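Local structure of MccF (Escherichia coli, 4IIY) at residues G92-K95 and E96-Q99; L129-D132 and A133-A136; A145-T148 and A149-A152; G251-S255 and E256-E260. The protein confers self-immunity to microcin C7 and is probably a serine hydrolase of the LD-carboxypeptidase (S66) family, held here with a glutamylsulfamoyl inosine. The protein carries 1 engineered substitution. All blocks are in the same frame, centred on the assembly; numbering follows the deposited sequence.

All four interactions are local, each joining neighbours a few residues apart, yet their chemistry follows their place in the fold. Interactions 1 and 2 both start helices, 94-105 and 131-136, whose first N-H groups are capped by side chains; the first is partly buried and faces the second subunit, whereas the second lies at the surface. Interaction 3, fully buried, starts helix 148-158 from the loop of the predicted nucleophile, here engineered to alanine, and meets the ligand. Interaction 4 has no helix or strand: two turns are held by a serine and a Met-aromatic contact, again beside the second subunit. Leu129 links interaction 2 to both 1 and 3, and Ile252 packs against Ala149 and Ala152.

Interaction 1: residues G92-K95 and E96-Q99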
loop_
_atom_site.group_PDB
_atom_site.type_symbol
_atom_site.label_atom_id
_atom_site.label_comp_id
_atom_site.label_asym_id
_atom_site.label_seq_id
_atom_site.Cartn_x
_atom_site.Cartn_y
_atom_site.Cartn_z
ATOM N N GLY B 92 14.779 -8.645 13.234
ATOM C CA GLY B 92 16.187 -8.341 13.037
ATOM C C GLY B 92 16.355 -7.446 11.829
ATOM O O GLY B 92 15.357 -7.039 11.210
ATOM N N THR B 93 17.598 -7.130 11.483
ATOM C CA THR B 93 17.850 -6.283 10.323
ATOM C C THR B 93 17.405 -6.997 9.048
ATOM O O THR B 93 17.173 -8.200 9.041
ATOM C CB THR B 93 19.338 -5.933 10.182
ATOM O OG1 THR B 93 20.063 -7.133 9.897
ATOM C CG2 THR B 93 19.880 -5.274 11.456
ATOM N N ILE B 94 17.295 -6.248 7.960
ATOM C CA ILE B 94 16.993 -6.836 6.660
ATOM C C ILE B 94 17.922 -8.018 6.350
ATOM O O ILE B 94 17.470 -9.119 6.009
ATOM C CB ILE B 94 17.068 -5.763 5.553
ATOM C CG1 ILE B 94 15.992 -4.706 5.791
ATOM C CG2 ILE B 94 16.918 -6.406 4.176
ATOM C CD1 ILE B 94 16.112 -3.498 4.881
ATOM N N LYS B 95 19.224 -7.793 6.492
ATOM C CA LYS B 95 20.185 -8.851 6.195
ATOM C C LYS B 95 20.119 -10.040 7.150
ATOM O O LYS B 95 20.258 -11.188 6.718
ATOM C CB LYS B 95 21.598 -8.280 6.118
ATOM C CG LYS B 95 21.780 -7.442 4.873
ATOM C CD LYS B 95 23.136 -6.785 4.826
ATOM C CE LYS B 95 23.297 -6.009 3.533
ATOM N NZ LYS B 95 24.572 -5.249 3.499
ATOM N N GLU B 96 19.880 -9.775 8.431
ATOM C CA GLU B 96 19.714 -10.860 9.400
ATOM C C GLU B 96 18.538 -11.756 9.010
ATOM O O GLU B 96 18.615 -12.987 9.085
ATOM C CB GLU B 96 19.499 -10.312 10.813
ATOM C CG GLU B 96 20.763 -9.804 11.498
ATOM C CD GLU B 96 20.493 -9.247 12.892
ATOM O OE1 GLU B 96 19.488 -8.534 13.098
ATOM O OE2 GLU B 96 21.290 -9.532 13.812
ATOM N N ARG B 97 17.434 -11.136 8.596
ATOM C CA ARG B 97 16.242 -11.894 8.236
ATOM C C ARG B 97 16.462 -12.708 6.964
ATOM O O ARG B 97 16.024 -13.861 6.864
ATOM C CB ARG B 97 15.028 -10.971 8.138
ATOM C CG ARG B 97 14.543 -10.498 9.509
ATOM C CD ARG B 97 13.394 -9.517 9.390
ATOM N NE ARG B 97 13.855 -8.186 9.009
ATOM C CZ ARG B 97 13.237 -7.384 8.145
ATOM N NH1 ARG B 97 12.125 -7.772 7.525
ATOM N NH2 ARG B 97 13.745 -6.187 7.898
ATOM N N ALA B 98 17.158 -12.133 5.990
ATOM C CA ALA B 98 17.475 -12.894 4.784
ATOM C C ALA B 98 18.366 -14.090 5.116
ATOM O O ALA B 98 18.159 -15.185 4.608
ATOM C CB ALA B 98 18.128 -12.005 3.740
ATOM N N GLN B 99 19.343 -13.866 5.990
ATOM C CA GLN B 99 20.234 -14.944 6.421
ATOM C C GLN B 99 19.458 -16.060 7.118
ATOM O O GLN B 99 19.725 -17.244 6.900
ATOM C CB GLN B 99 21.288 -14.403 7.392
ATOM C CG GLN B 99 22.280 -13.404 6.808
ATOM C CD GLN B 99 23.001 -12.582 7.878
ATOM O OE1 GLN B 99 23.006 -12.932 9.063
ATOM N NE2 GLN B 99 23.610 -11.478 7.459
#
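Helix 94-105 begins here, its first turn closed by the backbone bonds from Arg97 N to Thr93 O, Ala98 N to Ile94 O and Gln99 N to Lys95 O. Thr93 is the N-cap, and with Glu96 it forms a capping box, a reciprocal exchange in which each side chain satisfies a backbone N-H of the other residue. With chi1 at 66°, Thr93 OG1 sits between its own N and carbonyl carbon, where it accepts from Glu96 N at 3.0 Å. In return, Glu96, extended beyond CG, runs past the threonine, and OE1 takes the Thr93 N-H at 2.9 Å through its anti lone pair, in a fairly straight bond of 164°. The two side chains cross obliquely, bringing Glu96 CG to 3.2 Å from Thr93 OG1.

Arg97 reaches back over the start of the same turn. A bend at chi3 (-77°) swings its guanidinium toward the residues before the helix, where NE donates to Gly92 O at 2.9 Å from above the carbonyl plane, and more weakly to Thr93 O. Its outer nitrogens look elsewhere: NH1 bonds Ser51 O and Asn121 O, while NH2 forms a salt bridge with Glu280 of the second subunit. Lys95 likewise pairs with Asp324 of that subunit, and Ile94 N donates to its Glu321, which places this helix start at the dimer interface. Within the turn itself, Arg97 NH2 passes 3.4 Å from Ile94 CG1.

Interaction 2: residues L129-D132 and A133-A136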
loop_
_atom_site.group_PDB
_atom_site.type_symbol
_atom_site.label_atom_id
_atom_site.label_comp_id
_atom_site.label_asym_id
_atom_site.label_seq_id
_atom_site.Cartn_x
_atom_site.Cartn_y
_atom_site.Cartn_z
ATOM N N LEU B 129 17.954 -12.991 -0.882
ATOM C CA LEU B 129 17.689 -14.428 -0.804
ATOM C C LEU B 129 18.580 -15.185 -1.770
ATOM O O LEU B 129 18.923 -14.684 -2.844
ATOM C CB LEU B 129 16.226 -14.758 -1.100
ATOM C CG LEU B 129 15.191 -14.140 -0.171
ATOM C CD1 LEU B 129 13.819 -14.712 -0.511
ATOM C CD2 LEU B 129 15.546 -14.421 1.282
ATOM N N ASP B 130 18.932 -16.410 -1.400
ATOM C CA ASP B 130 19.820 -17.213 -2.233
ATOM C C ASP B 130 18.992 -18.020 -3.223
ATOM O O ASP B 130 18.682 -19.191 -2.989
ATOM C CB ASP B 130 20.680 -18.123 -1.355
ATOM C CG ASP B 130 21.845 -18.737 -2.110
ATOM O OD1 ASP B 130 21.769 -18.836 -3.353
ATOM O OD2 ASP B 130 22.829 -19.133 -1.441
ATOM N N TYR B 131 18.617 -17.377 -4.327
ATOM C CA TYR B 131 17.735 -18.007 -5.307
ATOM C C TYR B 131 18.369 -19.245 -5.931
ATOM O O TYR B 131 17.684 -20.226 -6.185
ATOM C CB TYR B 131 17.278 -17.000 -6.373
ATOM C CG TYR B 131 16.481 -15.898 -5.728
ATOM C CD1 TYR B 131 15.215 -16.149 -5.231
ATOM C CD2 TYR B 131 17.013 -14.636 -5.553
ATOM C CE1 TYR B 131 14.482 -15.166 -4.598
ATOM C CE2 TYR B 131 16.288 -13.639 -4.915
ATOM C CZ TYR B 131 15.022 -13.911 -4.437
ATOM O OH TYR B 131 14.283 -12.938 -3.791
ATOM N N ASP B 132 19.677 -19.202 -6.166
ATOM C CA ASP B 132 20.352 -20.366 -6.728
ATOM C C ASP B 132 20.237 -21.565 -5.793
ATOM O O ASP B 132 20.028 -22.690 -6.242
ATOM C CB ASP B 132 21.824 -20.057 -7.015
ATOM C CG ASP B 132 22.008 -19.134 -8.202
ATOM O OD1 ASP B 132 21.094 -19.056 -9.049
ATOM O OD2 ASP B 132 23.081 -18.497 -8.290
ATOM N N ALA B 133 20.354 -21.331 -4.490
ATOM C CA ALA B 133 20.250 -22.416 -3.518
ATOM C C ALA B 133 18.817 -22.946 -3.449
ATOM O O ALA B 133 18.602 -24.142 -3.258
ATOM C CB ALA B 133 20.726 -21.967 -2.148
ATOM N N ILE B 134 17.838 -22.059 -3.607
ATOM C CA ILE B 134 16.435 -22.466 -3.633
ATOM C C ILE B 134 16.178 -23.377 -4.827
ATOM O O ILE B 134 15.489 -24.392 -4.715
ATOM C CB ILE B 134 15.504 -21.243 -3.677
ATOM C CG1 ILE B 134 15.606 -20.481 -2.356
ATOM C CG2 ILE B 134 14.062 -21.664 -3.941
ATOM C CD1 ILE B 134 14.927 -19.123 -2.363
ATOM N N ILE B 135 16.752 -23.029 -5.972
ATOM C CA ILE B 135 16.610 -23.857 -7.160
ATOM C C ILE B 135 17.294 -25.210 -6.984
ATOM O O ILE B 135 16.749 -26.243 -7.379
ATOM C CB ILE B 135 17.162 -23.131 -8.395
ATOM C CG1 ILE B 135 16.263 -21.941 -8.737
ATOM C CG2 ILE B 135 17.279 -24.084 -9.583
ATOM C CD1 ILE B 135 16.897 -20.938 -9.672
ATOM N N ALA B 136 18.472 -25.203 -6.370
ATOM C CA ALA B 136 19.246 -26.431 -6.184
ATOM C C ALA B 136 18.613 -27.360 -5.151
ATOM O O ALA B 136 18.775 -28.581 -5.215
ATOM C CB ALA B 136 20.682 -26.098 -5.777
#
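Asp130 and Ala133 make the close part of this contact, at the start of helix 131-136. Asp130 CG lies anti to its backbone N (chi1 -166°), which carries the carboxylate forward to the first turn. There OD1 accepts from Ala133 N at 3.1 Å, meeting the N-H from above the carboxylate plane, 62° out of it. The carboxylate also rests on the alanine methyl, with Asp130 CG 3.4 Å from Ala133 CB. OD2 has a different partner, the hydroxyl of Tyr106, so the two oxygens divide their work between the helix start and the loop that follows helix 94-105.

This is an aspartate N-cap within a beta-alpha-beta unit, in which helix 131-136 connects strand 110-115 to strand 140-143. Asp130 is also the centre of an inverse gamma turn, and its carbonyl O accepts from Ile134 N.

Packing is looser between Tyr131 and Ile134, whose side chains lie side by side and point the same way, with Tyr131 CD1 4.1 Å from Ile134 CD1. Leu129 CB lies 3.6 Å above one face of the tyrosine ring, toward its rim, and the hydroxyl bonds Leu126 O. Ile134 is buried, touching Val105 and Leu160. Toward solvent lie Asp132, Ile135 and Ala136, joined to the turn mainly through the backbone: Ala136 N donates to Asp132 O at 3.0 Å, and Ala136 CB lies 3.5 Å from that same oxygen.

Interaction 3: residues A145-T148 and A149-A152; sequences ADTT and ALLA. Engineered in segment 145-148: Ala145 (natural residue Ser). With 1EI (5'-O-(L-alpha-glutamylsulfamoyl)inosine), chain K.
Thr147 holds CG2 anti to its backbone N and OG1 beside it (chi1 -40°), which points the methyl obliquely at Leu150 CD1, 4.1 Å away. Thr148 OG1 stands anti to its carbonyl carbon, a setting that turns the hydroxyl back to Ala145 O, to which it donates at 2.7 Å in the carbonyl plane; OG1 in turn accepts from Asn245 N. Ala145 O also takes the Thr148 N-H, so two donors of one residue grip it. Ala149 N closes the turn on Asp146 O, and Leu151 N donates to Thr147 O.

Ala145 is an engineered replacement for the serine predicted to be the nucleophile. Its positive phi (64°) is consistent with a nucleophile elbow, as in related hydrolases, and its CB lies 3.2 Å from the ligand carbonyl oxygen O. Asp146 N donates to that oxygen at 3.0 Å, as an oxyanion-hole amide probably would, while Asp146 OD2 is held by Ser122 N. His338, predicted for the charge relay, touches Ala145.

The turn leads from strand 140-143 into helix 148-158: Thr147 and Leu150 pack on Phe49 of strand 45-49, Thr148 and Leu151 on Tyr164 of strand 162-164, and Thr148 and Ala149 on helix 246-249.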
loop_
_atom_site.group_PDB
_atom_site.type_symbol
_atom_site.label_atom_id
_atom_site.label_comp_id
_atom_site.label_asym_id
_atom_site.label_seq_id
_atom_site.Cartn_x
_atom_site.Cartn_y
_atom_site.Cartn_z
ATOM N N ALA B 145 -0.220 -13.751 4.248
ATOM C CA ALA B 145 -0.209 -12.377 4.729
ATOM C C ALA B 145 1.036 -11.668 4.198
ATOM O O ALA B 145 1.318 -11.749 3.004
ATOM C CB ALA B 145 -0.287 -12.338 6.246
ATOM N N ASP B 146 1.781 -10.967 5.044
ATOM C CA ASP B 146 2.989 -10.287 4.567
ATOM C C ASP B 146 3.965 -11.207 3.841
ATOM O O ASP B 146 4.738 -10.767 2.967
ATOM C CB ASP B 146 3.723 -9.616 5.728
ATOM C CG ASP B 146 4.964 -8.897 5.267
ATOM O OD1 ASP B 146 4.819 -7.851 4.611
ATOM O OD2 ASP B 146 6.079 -9.403 5.524
ATOM N N THR B 147 3.969 -12.480 4.218
ATOM C CA THR B 147 4.900 -13.426 3.610
ATOM C C THR B 147 4.628 -13.655 2.118
ATOM O O THR B 147 5.463 -14.218 1.405
ATOM C CB THR B 147 4.910 -14.736 4.404
ATOM O OG1 THR B 147 4.856 -14.420 5.801
ATOM C CG2 THR B 147 6.183 -15.524 4.126
ATOM N N THR B 148 3.474 -13.192 1.640
ATOM C CA THR B 148 3.217 -13.107 0.210
ATOM C C THR B 148 4.404 -12.550 -0.573
ATOM O O THR B 148 4.694 -13.000 -1.678
ATOM C CB THR B 148 2.004 -12.189 -0.056
ATOM O OG1 THR B 148 0.822 -12.760 0.516
ATOM C CG2 THR B 148 1.768 -11.977 -1.550
ATOM N N ALA B 149 5.084 -11.549 -0.026
ATOM C CA ALA B 149 6.202 -10.964 -0.767
ATOM C C ALA B 149 7.253 -12.026 -1.107
ATOM O O ALA B 149 7.808 -12.033 -2.213
ATOM C CB ALA B 149 6.823 -9.811 0.007
ATOM N N LEU B 150 7.524 -12.921 -0.163
ATOM C CA LEU B 150 8.466 -14.018 -0.382
ATOM C C LEU B 150 7.899 -15.112 -1.276
ATOM O O LEU B 150 8.593 -15.619 -2.155
ATOM C CB LEU B 150 8.908 -14.645 0.937
ATOM C CG LEU B 150 9.485 -13.701 1.979
ATOM C CD1 LEU B 150 10.055 -14.519 3.123
ATOM C CD2 LEU B 150 10.562 -12.793 1.375
ATOM N N LEU B 151 6.642 -15.492 -1.063
ATOM C CA LEU B 151 6.039 -16.553 -1.866
ATOM C C LEU B 151 6.010 -16.152 -3.331
ATOM O O LEU B 151 6.390 -16.935 -4.214
ATOM C CB LEU B 151 4.619 -16.846 -1.389
ATOM C CG LEU B 151 4.465 -17.299 0.066
ATOM C CD1 LEU B 151 2.999 -17.362 0.449
ATOM C CD2 LEU B 151 5.139 -18.648 0.316
ATOM N N ALA B 152 5.549 -14.931 -3.589
ATOM C CA ALA B 152 5.456 -14.430 -4.955
ATOM C C ALA B 152 6.844 -14.146 -5.538
ATOM O O ALA B 152 7.114 -14.460 -6.702
ATOM C CB ALA B 152 4.584 -13.186 -5.002
HETATM O O6 1EI K . -2.833 -9.315 19.358
HETATM C C6 1EI K . -3.505 -9.957 18.522
HETATM N N1 1EI K . -4.777 -10.326 18.778
HETATM C C2 1EI K . -5.510 -11.020 17.891
HETATM N N3 1EI K . -5.043 -11.404 16.691
HETATM C C5 1EI K . -2.919 -10.339 17.225
HETATM C C4 1EI K . -3.782 -11.095 16.320
HETATM N N7 1EI K . -1.736 -10.189 16.596
HETATM C C8 1EI K . -1.832 -10.794 15.388
HETATM N N9 1EI K . -3.054 -11.327 15.234
HETATM C "C1'" 1EI K . -3.547 -12.056 14.053
HETATM O "O4'" 1EI K . -2.507 -12.763 13.394
HETATM C "C2'" 1EI K . -4.062 -11.046 13.049
HETATM O "O2'" 1EI K . -5.454 -10.811 13.263
HETATM C "C3'" 1EI K . -3.798 -11.716 11.719
HETATM O "O3'" 1EI K . -5.011 -12.268 11.215
HETATM C "C4'" 1EI K . -2.838 -12.856 12.011
HETATM C "C5'" 1EI K . -1.588 -12.783 11.144
HETATM O "O5'" 1EI K . -0.851 -11.586 11.414
HETATM S SBF 1EI K . 0.212 -11.140 10.401
HETATM O OAE 1EI K . 1.265 -10.448 11.113
HETATM O OAF 1EI K . 0.685 -12.336 9.757
HETATM N NAQ 1EI K . -0.515 -10.226 9.384
HETATM C C 1EI K . -0.000 -9.716 8.245
HETATM O O 1EI K . 1.126 -9.888 7.791
HETATM C CA 1EI K . -0.934 -8.874 7.424
HETATM N N 1EI K . -2.196 -8.678 8.115
HETATM C CB 1EI K . -0.269 -7.544 7.087
HETATM C CG 1EI K . -0.635 -7.084 5.679
HETATM C CD 1EI K . -2.001 -6.435 5.670
HETATM O OE1 1EI K . -2.780 -6.651 6.621
HETATM O OE2 1EI K . -2.293 -5.704 4.708
#

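Interaction 4: residues G251-S255 and E256-E260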
loop_
_atom_site.group_PDB
_atom_site.type_symbol
_atom_site.label_atom_id
_atom_site.label_comp_id
_atom_site.label_asym_id
_atom_site.label_seq_id
_atom_site.Cartn_x
_atom_site.Cartn_y
_atom_site.Cartn_z
ATOM N N GLY B 251 3.945 -3.945 -2.158
ATOM C CA GLY B 251 5.343 -3.773 -1.796
ATOM C C GLY B 251 6.338 -4.376 -2.774
ATOM O O GLY B 251 7.535 -4.103 -2.660
ATOM N N ILE B 252 5.861 -5.187 -3.721
ATOM C CA ILE B 252 6.719 -5.767 -4.757
ATOM C C ILE B 252 6.272 -5.365 -6.162
ATOM O O ILE B 252 6.944 -5.686 -7.152
ATOM C CB ILE B 252 6.800 -7.311 -4.659
ATOM C CG1 ILE B 252 5.444 -7.982 -4.947
ATOM C CG2 ILE B 252 7.347 -7.723 -3.301
ATOM C CD1 ILE B 252 5.519 -9.507 -5.011
ATOM N N TRP B 253 5.141 -4.664 -6.251
ATOM C CA TRP B 253 4.526 -4.342 -7.531
ATOM C C TRP B 253 5.502 -3.567 -8.419
ATOM O O TRP B 253 6.223 -2.691 -7.944
ATOM C CB TRP B 253 3.237 -3.533 -7.306
ATOM C CG TRP B 253 2.261 -3.635 -8.417
ATOM C CD1 TRP B 253 2.163 -2.811 -9.498
ATOM C CD2 TRP B 253 1.248 -4.631 -8.574
ATOM N NE1 TRP B 253 1.137 -3.223 -10.310
ATOM C CE2 TRP B 253 0.564 -4.344 -9.770
ATOM C CE3 TRP B 253 0.835 -5.725 -7.806
ATOM C CZ2 TRP B 253 -0.501 -5.123 -10.225
ATOM C CZ3 TRP B 253 -0.223 -6.498 -8.261
ATOM C CH2 TRP B 253 -0.878 -6.193 -9.461
ATOM N N GLY B 254 5.522 -3.900 -9.703
ATOM C CA GLY B 254 6.362 -3.197 -10.662
ATOM C C GLY B 254 7.777 -3.736 -10.764
ATOM O O GLY B 254 8.497 -3.434 -11.726
ATOM N N SER B 255 8.191 -4.523 -9.774
ATOM C CA SER B 255 9.556 -5.045 -9.717
ATOM C C SER B 255 9.682 -6.414 -10.373
ATOM O O SER B 255 8.681 -7.052 -10.714
ATOM C CB SER B 255 10.040 -5.146 -8.263
ATOM O OG SER B 255 9.564 -6.330 -7.632
ATOM N N GLU B 256 10.924 -6.862 -10.520
ATOM C CA GLU B 256 11.224 -8.176 -11.073
ATOM C C GLU B 256 10.726 -9.302 -10.168
ATOM O O GLU B 256 10.684 -10.461 -10.583
ATOM C CB GLU B 256 12.733 -8.314 -11.328
ATOM C CG GLU B 256 13.589 -8.345 -10.067
ATOM C CD GLU B 256 15.040 -7.949 -10.331
ATOM O OE1 GLU B 256 15.911 -8.842 -10.346
ATOM O OE2 GLU B 256 15.306 -6.744 -10.520
ATOM N N TRP B 257 10.324 -8.962 -8.943
ATOM C CA TRP B 257 9.808 -9.961 -8.001
ATOM C C TRP B 257 8.288 -10.127 -8.047
ATOM O O TRP B 257 7.745 -11.023 -7.405
ATOM C CB TRP B 257 10.273 -9.663 -6.566
ATOM C CG TRP B 257 11.731 -9.919 -6.381
ATOM C CD1 TRP B 257 12.318 -11.111 -6.069
ATOM C CD2 TRP B 257 12.795 -8.963 -6.485
ATOM N NE1 TRP B 257 13.681 -10.958 -5.980
ATOM C CE2 TRP B 257 14.002 -9.650 -6.237
ATOM C CE3 TRP B 257 12.842 -7.596 -6.771
ATOM C CZ2 TRP B 257 15.245 -9.013 -6.260
ATOM C CZ3 TRP B 257 14.072 -6.965 -6.802
ATOM C CH2 TRP B 257 15.260 -7.673 -6.549
ATOM N N MET B 258 7.597 -9.273 -8.796
ATOM C CA MET B 258 6.162 -9.444 -8.985
ATOM C C MET B 258 5.913 -10.346 -10.192
ATOM O O MET B 258 6.248 -9.976 -11.319
ATOM C CB MET B 258 5.469 -8.095 -9.187
ATOM C CG MET B 258 3.990 -8.235 -9.492
ATOM S SD MET B 258 3.055 -8.906 -8.095
ATOM C CE MET B 258 1.576 -9.452 -8.968
ATOM N N PRO B 259 5.329 -11.531 -9.971
ATOM C CA PRO B 259 5.045 -12.396 -11.124
ATOM C C PRO B 259 4.133 -11.698 -12.124
ATOM O O PRO B 259 3.160 -11.059 -11.740
ATOM C CB PRO B 259 4.313 -13.596 -10.514
ATOM C CG PRO B 259 4.556 -13.525 -9.045
ATOM C CD PRO B 259 4.844 -12.100 -8.700
ATOM N N GLU B 260 4.451 -11.823 -13.407
ATOM C CA GLU B 260 3.607 -11.264 -14.456
ATOM C C GLU B 260 2.262 -11.986 -14.466
ATOM O O GLU B 260 2.219 -13.217 -14.497
ATOM C CB GLU B 260 4.266 -11.409 -15.833
ATOM C CG GLU B 260 3.425 -10.823 -16.965
ATOM C CD GLU B 260 3.921 -11.199 -18.351
ATOM O OE1 GLU B 260 4.556 -12.263 -18.495
ATOM O OE2 GLU B 260 3.664 -10.428 -19.299
#
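Hydrogen bonds between Ser255 and its neighbours hold two consecutive turns together. Ser255 OG is tucked over its own backbone (chi1 81°); there it accepts from Trp257 N at 3.0 Å and donates to Ile252 O at 2.7 Å. Ile252 O also takes the Ser255 N-H, and Met258 N donates to Ser255 O. The hydroxyl further sits at the edge of the Trp257 ring, in its plane, 3.6 Å from CE3.

Sulfur and apolar contacts centre on Met258. A bend at chi2 (66°) lays its end alongside Trp253, CE 3.5 Å from CZ3, and SD stands 4.6 Å from the centroid of the six-membered ring, obliquely placed: a Met-aromatic contact. Ile252 crosses the methionine at about a right angle, its CD1 4.0 Å from SD.

Charged groups lie at the margin. Glu256 CG lies over one face of the Trp257 ring, near its rim, and its carboxylate forms salt bridges with Lys157 of its own chain and with Arg290 of the second subunit; Lys157 also makes a cation-pi contact with Trp257.

The result is a type II turn, Ile252 to Ser255, sharing Ser255 with a type I turn, Ser255 to Met258, in the loop between helix 246-249 and strand 266-270 at the dimer interface.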